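Local coordinates for fiber (Human adenovirus 26, PDB 6FJN), which forms the trimeric knob domain at the tip of the viral fiber and probably attaches the virion to receptors on the host cell, at residues N118-V128 and V138-Q146. Sequence-based numbering, arbitrary orientation. Where two conformers were deposited one is given.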
ATOM      1  N   ASN A 118      23.768   2.839   0.963  1.00 26.89           N
ATOM      2  CA  ASN A 118      22.892   1.763   1.350  1.00 22.92           C
ATOM      3  C   ASN A 118      21.895   1.649   0.213  1.00 19.29           C
ATOM      4  O   ASN A 118      21.734   2.484  -0.698  1.00 20.84           O
ATOM      5  CB  ASN A 118      22.252   1.734   2.793  1.00 23.13           C
ATOM      6  CG  ASN A 118      22.142   0.269   3.376  1.00 23.35           C
ATOM      7  OD1 ASN A 118      22.278  -0.711   2.627  1.00 23.73           O
ATOM      8  ND2 ASN A 118      21.883   0.129   4.709  1.00 22.47           N
ATOM      9  N   TYR A 119      21.385   0.484   0.245  1.00 16.92           N
ATOM     10  CA  TYR A 119      20.429   0.093  -0.709  1.00 14.91           C
ATOM     11  C   TYR A 119      19.151   0.896  -0.604  1.00 11.96           C
ATOM     12  O   TYR A 119      18.628   1.053   0.493  1.00 11.31           O
ATOM     13  CB  TYR A 119      20.176  -1.375  -0.390  1.00 16.41           C
ATOM     14  CG  TYR A 119      21.418  -2.192  -0.650  1.00 18.97           C
ATOM     15  CD1 TYR A 119      21.920  -2.246  -1.922  1.00 20.35           C
ATOM     16  CD2 TYR A 119      22.180  -2.846   0.372  1.00 20.52           C
ATOM     17  CE1 TYR A 119      23.067  -2.953  -2.249  1.00 22.46           C
ATOM     18  CE2 TYR A 119      23.344  -3.561   0.050  1.00 22.37           C
ATOM     19  CZ  TYR A 119      23.756  -3.598  -1.269  1.00 22.60           C
ATOM     20  OH  TYR A 119      24.899  -4.279  -1.632  1.00 24.61           O
ATOM     21  N   SER A 120      18.613   1.359  -1.736  1.00 10.65           N
ATOM     22  CA  SER A 120      17.387   2.154  -1.695  1.00  9.64           C
ATOM     23  C   SER A 120      16.189   1.367  -1.167  1.00  8.56           C
ATOM     24  O   SER A 120      15.252   1.980  -0.713  1.00  8.12           O
ATOM     25  CB  SER A 120      17.092   2.750  -3.066  1.00  9.87           C
ATOM     26  OG  SER A 120      18.167   3.540  -3.522  1.00 11.29           O
ATOM     27  N   ARG A 121      16.249   0.032  -1.251  1.00  8.81           N
ATOM     28  CA  ARG A 121      15.125  -0.758  -0.766  1.00  8.71           C
ATOM     29  C   ARG A 121      14.914  -0.627   0.743  1.00  8.10           C
ATOM     30  O   ARG A 121      13.841  -0.973   1.246  1.00  8.50           O
ATOM     31  CB  ARG A 121      15.282  -2.230  -1.130  1.00  9.59           C
ATOM     32  CG  ARG A 121      16.371  -2.973  -0.357  1.00 10.30           C
ATOM     33  CD  ARG A 121      16.530  -4.393  -0.851  1.00 11.64           C
ATOM     34  NE  ARG A 121      17.508  -5.086  -0.031  1.00 12.21           N
ATOM     35  CZ  ARG A 121      18.070  -6.228  -0.299  1.00 13.26           C
ATOM     36  NH1 ARG A 121      17.745  -6.981  -1.354  1.00 14.04           N
ATOM     37  NH2 ARG A 121      19.016  -6.656   0.531  1.00 13.82           N
ATOM     38  N   THR A 122      15.886  -0.091   1.470  1.00  7.97           N
ATOM     39  CA  THR A 122      15.740   0.205   2.903  1.00  7.87           C
ATOM     40  C   THR A 122      14.778   1.329   3.199  1.00  7.08           C
ATOM     41  O   THR A 122      14.497   1.540   4.387  1.00  7.23           O
ATOM     42  CB  THR A 122      17.100   0.499   3.547  1.00  8.71           C
ATOM     43  OG1 THR A 122      17.639   1.704   3.025  1.00  9.92           O
ATOM     44  CG2 THR A 122      18.087  -0.651   3.409  1.00  9.81           C
ATOM     45  N   LYS A 123      14.283   2.014   2.176  1.00  6.95           N
ATOM     46  CA  LYS A 123      13.341   3.100   2.363  1.00  6.60           C
ATOM     47  C   LYS A 123      12.098   2.865   1.516  1.00  6.36           C
ATOM     48  O   LYS A 123      12.134   2.239   0.456  1.00  6.60           O
ATOM     49  CB  LYS A 123      13.964   4.447   2.016  1.00  7.28           C
ATOM     50  CG  LYS A 123      14.985   4.871   3.040  1.00  8.34           C
ATOM     51  CD  LYS A 123      15.673   6.160   2.702  1.00  9.63           C
ATOM     52  CE  LYS A 123      16.614   6.647   3.783  1.00 10.98           C
ATOM     53  NZ  LYS A 123      17.240   7.959   3.443  1.00 13.22           N
ATOM     54  N   ILE A 124      11.010   3.462   2.005  1.00  5.97           N
ATOM     55  CA  ILE A 124       9.763   3.687   1.279  1.00  6.05           C
ATOM     56  C   ILE A 124       9.572   5.183   1.208  1.00  5.95           C
ATOM     57  O   ILE A 124       9.679   5.848   2.258  1.00  6.56           O
ATOM     58  CB  ILE A 124       8.554   3.054   1.985  1.00  6.49           C
ATOM     59  CG1 ILE A 124       8.738   1.567   2.150  1.00  7.61           C
ATOM     60  CG2 ILE A 124       7.271   3.422   1.282  1.00  6.81           C
ATOM     61  CD1 ILE A 124       7.831   1.046   3.248  1.00  9.12           C
ATOM     62  N   ILE A 125       9.316   5.755   0.023  1.00  5.92           N
ATOM     63  CA  ILE A 125       9.051   7.176  -0.078  1.00  5.85           C
ATOM     64  C   ILE A 125       7.747   7.346  -0.812  1.00  6.03           C
ATOM     65  O   ILE A 125       7.544   6.739  -1.909  1.00  6.27           O
ATOM     66  CB  ILE A 125      10.185   7.911  -0.800  1.00  6.35           C
ATOM     67  CG1 ILE A 125      11.457   7.875   0.071  1.00  6.77           C
ATOM     68  CG2 ILE A 125       9.817   9.365  -1.084  1.00  6.70           C
ATOM     69  CD1 ILE A 125      12.705   8.394  -0.586  1.00  7.65           C
ATOM     70  N   SER A 126       6.848   8.144  -0.276  1.00  5.92           N
ATOM     71  CA  SER A 126       5.570   8.431  -0.948  1.00  6.15           C
ATOM     72  C   SER A 126       5.064   9.757  -0.461  1.00  5.94           C
ATOM     73  O   SER A 126       5.799  10.519   0.223  1.00  7.15           O
ATOM     74  CB  SER A 126       4.593   7.290  -0.689  1.00  6.77           C
ATOM     75  OG  SER A 126       3.449   7.387  -1.527  1.00  8.45           O
ATOM     76  N   ASN A 127       3.826  10.115  -0.809  1.00  6.46           N
ATOM     77  CA  ASN A 127       3.181  11.301  -0.296  1.00  6.94           C
ATOM     78  C   ASN A 127       2.002  10.969   0.588  1.00  6.37           C
ATOM     79  O   ASN A 127       1.236  10.030   0.277  1.00  6.96           O
ATOM     80  CB  ASN A 127       2.655  12.177  -1.434  1.00  8.65           C
ATOM     81  CG  ASN A 127       3.798  12.850  -2.176  1.00  9.96           C
ATOM     82  OD1 ASN A 127       4.354  13.758  -1.650  1.00 13.75           O
ATOM     83  ND2 ASN A 127       4.342  12.218  -3.202  1.00 14.79           N
ATOM     84  N   VAL A 128       1.852  11.744   1.650  1.00  5.85           N
ATOM     85  CA  VAL A 128       0.638  11.838   2.447  1.00  5.76           C
ATOM     86  C   VAL A 128       0.184  13.301   2.354  1.00  5.74           C
ATOM     87  O   VAL A 128       0.851  14.109   1.694  1.00  6.44           O
ATOM     88  CB  VAL A 128       0.843  11.363   3.889  1.00  5.97           C
ATOM     89  CG1 VAL A 128       1.149   9.887   3.918  1.00  6.36           C
ATOM     90  CG2 VAL A 128       1.940  12.166   4.606  1.00  6.15           C
ATOM     91  N   VAL A 138       2.843  16.055   1.531  1.00  7.28           N
ATOM     92  CA  VAL A 138       3.959  15.934   2.450  1.00  7.14           C
ATOM     93  C   VAL A 138       4.637  14.636   2.084  1.00  6.42           C
ATOM     94  O   VAL A 138       3.974  13.587   2.001  1.00  6.85           O
ATOM     95  CB  VAL A 138       3.465  15.915   3.894  1.00  7.32           C
ATOM     96  CG1 VAL A 138       4.591  15.555   4.865  1.00  7.64           C
ATOM     97  CG2 VAL A 138       2.834  17.231   4.295  1.00  7.89           C
ATOM     98  N   ILE A 139       5.956  14.622   1.983  0.50  6.42           N
ATOM     99  CA  ILE A 139       6.667  13.404   1.609  0.50  6.32           C
ATOM    100  C   ILE A 139       6.824  12.622   2.907  0.50  5.85           C
ATOM    101  O   ILE A 139       7.209  13.193   3.949  0.50  5.92           O
ATOM    102  CB  ILE A 139       8.028  13.752   0.985  0.50  7.07           C
ATOM    103  CG1 ILE A 139       7.873  14.784  -0.154  0.50  7.93           C
ATOM    104  CG2 ILE A 139       8.739  12.523   0.512  0.50  6.96           C
ATOM    105  CD1 ILE A 139       9.197  15.402  -0.534  0.50  8.79           C
ATOM    106  N   ILE A 140       6.477  11.369   2.849  1.00  5.66           N
ATOM    107  CA  ILE A 140       6.797  10.446   3.939  1.00  5.72           C
ATOM    108  C   ILE A 140       7.947   9.552   3.474  1.00  5.44           C
ATOM    109  O   ILE A 140       7.903   8.977   2.379  1.00  5.87           O
ATOM    110  CB  ILE A 140       5.595   9.611   4.387  1.00  6.05           C
ATOM    111  CG1 ILE A 140       5.942   8.807   5.633  1.00  6.50           C
ATOM    112  CG2 ILE A 140       4.967   8.754   3.295  1.00  6.44           C
ATOM    113  CD1 ILE A 140       4.776   8.055   6.250  1.00  6.86           C
ATOM    114  N   THR A 141       8.978   9.448   4.322  1.00  5.46           N
ATOM    115  CA  THR A 141      10.079   8.515   4.096  1.00  5.71           C
ATOM    116  C   THR A 141      10.099   7.562   5.275  1.00  5.48           C
ATOM    117  O   THR A 141      10.303   8.027   6.437  1.00  6.05           O
ATOM    118  CB  THR A 141      11.424   9.221   4.012  1.00  6.25           C
ATOM    119  OG1 THR A 141      11.406  10.167   2.932  1.00  6.48           O
ATOM    120  CG2 THR A 141      12.529   8.216   3.728  1.00  6.71           C
ATOM    121  N   ILE A 142       9.900   6.284   5.038  1.00  5.33           N
ATOM    122  CA  ILE A 142      10.021   5.254   6.070  1.00  5.76           C
ATOM    123  C   ILE A 142      11.334   4.551   5.834  1.00  6.05           C
ATOM    124  O   ILE A 142      11.587   4.102   4.719  1.00  6.69           O
ATOM    125  CB  ILE A 142       8.863   4.277   6.059  1.00  6.06           C
ATOM    126  CG1 ILE A 142       7.526   5.028   6.038  1.00  6.72           C
ATOM    127  CG2 ILE A 142       8.968   3.350   7.258  1.00  6.79           C
ATOM    128  CD1 ILE A 142       6.298   4.148   6.008  1.00  7.54           C
ATOM    129  N   ALA A 143      12.175   4.436   6.870  1.00  6.20           N
ATOM    130  CA  ALA A 143      13.473   3.795   6.732  1.00  6.59           C
ATOM    131  C   ALA A 143      13.620   2.692   7.724  1.00  6.52           C
ATOM    132  O   ALA A 143      13.270   2.856   8.905  1.00  6.76           O
ATOM    133  CB  ALA A 143      14.617   4.801   6.891  1.00  7.14           C
ATOM    134  N   PHE A 144      14.197   1.574   7.280  1.00  6.90           N
ATOM    135  CA  PHE A 144      14.351   0.384   8.099  1.00  7.34           C
ATOM    136  C   PHE A 144      15.805   0.122   8.421  1.00  7.54           C
ATOM    137  O   PHE A 144      16.648  -0.006   7.519  1.00  8.01           O
ATOM    138  CB  PHE A 144      13.773  -0.827   7.348  1.00  7.81           C
ATOM    139  CG  PHE A 144      12.308  -0.635   7.028  1.00  8.03           C
ATOM    140  CD1 PHE A 144      11.345  -0.699   8.021  1.00  8.34           C
ATOM    141  CD2 PHE A 144      11.883  -0.344   5.757  1.00 10.13           C
ATOM    142  CE1 PHE A 144      10.023  -0.453   7.772  1.00  9.03           C
ATOM    143  CE2 PHE A 144      10.527  -0.101   5.488  1.00 10.31           C
ATOM    144  CZ  PHE A 144       9.625  -0.149   6.520  1.00  9.89           C
ATOM    145  N   ASN A 145      16.086   0.008   9.731  1.00  7.71           N
ATOM    146  CA  ASN A 145      17.401  -0.384  10.252  1.00  8.59           C
ATOM    147  C   ASN A 145      18.537   0.546   9.876  1.00  9.15           C
ATOM    148  O   ASN A 145      19.683   0.152   9.862  1.00 10.66           O
ATOM    149  CB  ASN A 145      17.748  -1.839   9.915  1.00  8.95           C
ATOM    150  CG  ASN A 145      16.774  -2.832  10.474  1.00  8.72           C
ATOM    151  OD1 ASN A 145      16.657  -3.973   9.885  1.00 10.23           O
ATOM    152  ND2 ASN A 145      16.092  -2.536  11.522  1.00  8.11           N
ATOM    153  N   GLN A 146      18.212   1.814   9.605  1.00  9.36           N
ATOM    154  CA  GLN A 146      19.243   2.772   9.214  1.00 10.53           C
ATOM    155  C   GLN A 146      19.793   3.579  10.373  1.00 11.78           C
ATOM    156  O   GLN A 146      20.762   4.309  10.193  1.00 14.93           O
ATOM    157  CB  GLN A 146      18.759   3.678   8.076  1.00 10.75           C
ATOM    158  CG  GLN A 146      18.347   2.874   6.836  1.00 10.64           C
ATOM    159  CD  GLN A 146      19.441   1.924   6.412  1.00 11.55           C
ATOM    160  OE1 GLN A 146      20.546   2.364   6.034  1.00 13.81           O
ATOM    161  NE2 GLN A 146      19.237   0.653   6.593  1.00 11.22           N
TER
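I124 and I142 face each other as a hydrogen-bonded pair in an antiparallel beta hairpin of the knob's beta sandwich. Strand 123-128 is an outer strand of its four-stranded sheet within the chain, and strand 138-144 is the next one in.

Backbone bonds come in pairs at I124/I142, S126/I140 and V128/V138. I124 N reaches I142 O at 2.8 Å. One more bond, F144 N to T122 O (2.9 Å), carries the pairing on to the short 3-10 turn 120-122.

Packing differs between the two faces of the hairpin. The face of I124 and V128 is mainly apolar, though it also carries S126. Here CD1 of I124 meets the F144 ring at its edge, 3.7 Å from CE2. CG1 of V128 lies 4.0 Å from CG2 of I140. This face turns to the core, where I124 and I142 touch F178 and F144 meets the rings of Y108 and Y180. The face of K123, I125 and T141 is mixed. I125 and T141 run side by side, with I125 CG1 3.7 Å from T141 OG1. I125 also packs on Y129 of the second subunit, and NH1 of R121 makes hydrogen bonds to that subunit, so this strand and its turn take part in the trimer interface.

Side-chain polar bonds gather beyond F144. The Q146 chain bends at chi2 (-52°), and its NE2 turns back to F144 O. The NE2 of Q146 and the ND2 of N118 both also make hydrogen bonds to P109 O. The amide planes of N118 and Q146 stand 59° apart, and N118 ND2 donates to an in-plane lone pair of Q146 OE1 at 2.9 Å.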